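Local coordinates for heme-binding protein HutZ (Vibrio cholerae, PDB 3TGV) that binds heme and very probably degrades it to biliverdin beta and delta with release of iron, as a member of the HugZ/HutZ heme oxygenase family, at residues D114-S117 with Q118-D121. The protein carries 1 engineered substitution. Residues are numbered along the deposited sequence; the frame is centred on the assembly and turned at random.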
loop_
_atom_site.group_PDB
_atom_site.type_symbol
_atom_site.label_atom_id
_atom_site.label_comp_id
_atom_site.label_asym_id
_atom_site.label_seq_id
_atom_site.Cartn_x
_atom_site.Cartn_y
_atom_site.Cartn_z
ATOM N N ASP A 114 7.915 -16.496 17.047
ATOM C CA ASP A 114 7.790 -17.788 17.708
ATOM C C ASP A 114 6.321 -18.188 17.745
ATOM O O ASP A 114 5.943 -19.260 17.274
ATOM C CB ASP A 114 8.344 -17.722 19.133
ATOM C CG ASP A 114 9.848 -17.487 19.172
ATOM O OD1 ASP A 114 10.418 -17.021 18.158
ATOM O OD2 ASP A 114 10.456 -17.761 20.231
ATOM N N GLY A 115 5.496 -17.308 18.297
ATOM C CA GLY A 115 4.064 -17.535 18.331
ATOM C C GLY A 115 3.489 -17.691 16.937
ATOM O O GLY A 115 2.909 -18.726 16.607
ATOM N N LEU A 116 3.668 -16.663 16.111
ATOM C CA LEU A 116 3.061 -16.639 14.789
ATOM C C LEU A 116 3.348 -17.906 13.991
ATOM O O LEU A 116 2.458 -18.463 13.347
ATOM C CB LEU A 116 3.521 -15.402 14.010
ATOM C CG LEU A 116 3.101 -14.079 14.645
ATOM C CD1 LEU A 116 3.368 -12.928 13.690
ATOM C CD2 LEU A 116 1.631 -14.130 15.021
ATOM N N SER A 117 4.591 -18.367 14.042
ATOM C CA SER A 117 4.991 -19.530 13.260
ATOM C C SER A 117 4.386 -20.832 13.796
ATOM O O SER A 117 4.581 -21.899 13.203
ATOM C CB SER A 117 6.513 -19.646 13.221
ATOM O OG SER A 117 7.010 -20.092 14.471
ATOM N N GLN A 118 3.659 -20.747 14.911
ATOM C CA GLN A 118 3.014 -21.917 15.499
ATOM C C GLN A 118 1.572 -22.029 15.033
ATOM O O GLN A 118 0.999 -23.121 15.022
ATOM C CB GLN A 118 3.018 -21.841 17.030
ATOM C CG GLN A 118 4.329 -21.398 17.639
ATOM C CD GLN A 118 5.478 -22.312 17.272
ATOM O OE1 GLN A 118 6.637 -22.009 17.558
ATOM N NE2 GLN A 118 5.166 -23.439 16.637
ATOM N N LEU A 119 0.989 -20.894 14.665
ATOM C CA LEU A 119 -0.432 -20.827 14.359
ATOM C C LEU A 119 -0.757 -21.390 12.983
ATOM O O LEU A 119 -0.038 -21.132 12.012
ATOM C CB LEU A 119 -0.910 -19.384 14.453
ATOM C CG LEU A 119 -0.543 -18.681 15.754
ATOM C CD1 LEU A 119 -1.074 -17.260 15.731
ATOM C CD2 LEU A 119 -1.101 -19.450 16.942
ATOM N N GLN A 120 -1.850 -22.144 12.896
ATOM C CA GLN A 120 -2.199 -22.817 11.650
ATOM C C GLN A 120 -2.714 -21.869 10.571
ATOM O O GLN A 120 -2.474 -22.101 9.382
ATOM C CB GLN A 120 -3.181 -23.978 11.877
ATOM C CG GLN A 120 -4.655 -23.595 11.951
ATOM C CD GLN A 120 -5.561 -24.699 11.415
ATOM O OE1 GLN A 120 -5.289 -25.289 10.366
ATOM N NE2 GLN A 120 -6.635 -24.988 12.137
ATOM N N ASP A 121 -3.409 -20.798 10.955
ATOM C CA ASP A 121 -3.834 -19.853 9.921
ATOM C C ASP A 121 -2.701 -18.970 9.383
ATOM O O ASP A 121 -2.886 -18.266 8.396
ATOM C CB ASP A 121 -5.088 -19.031 10.289
ATOM C CG ASP A 121 -5.086 -18.554 11.714
ATOM O OD1 ASP A 121 -4.199 -17.759 12.080
ATOM O OD2 ASP A 121 -5.998 -18.959 12.460
#
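Gly-115 and Leu-116 offer their carbonyls to Gln-118 and Leu-119, and a type I beta turn from Leu-116 to Leu-119 ends the short helix 112-116. The turn leads the chain into strand 122-129 of the antiparallel sheet, in a domain of the pyridoxamine 5'-phosphate oxidase family. The centre of the contact lies about 18 Å from the centre of the chain, at the surface.

The two firm backbone bonds span three residues; a weak third one spans four, as in a regular alpha helix. Gln-118 N donates to Gly-115 O at 2.7 Å, with an N-H...O angle of 154°. Leu-119 N donates to Leu-116 O at 3.1 Å and closes the turn. A second bond from Leu-119 N, to Gly-115 O, is long and weak at 3.5 Å. Gly-115 O thus receives one firm and one weak donor as the helical pattern tightens.

Among polar side chains, Ser-117 folds back on the last helical turn. Its OG sits between its own backbone N and carbonyl carbon (chi1 74°), which directs it to Ile-113 O, its main partner. Arg-93 NH2 hydrogen-bonds to Leu-119 O and, weakly, to Ser-117 O.

The apolar contact is small. Leu-116 and Leu-119 lean past each other at a slant on the side of the turn away from Gln-118. Leu-116 also packs on Leu-45 of strand 41-47 and on Phe-77 of the second subunit. Between the two leucines, Leu-116 CD2 meets Leu-119 CD1 at 4.2 Å.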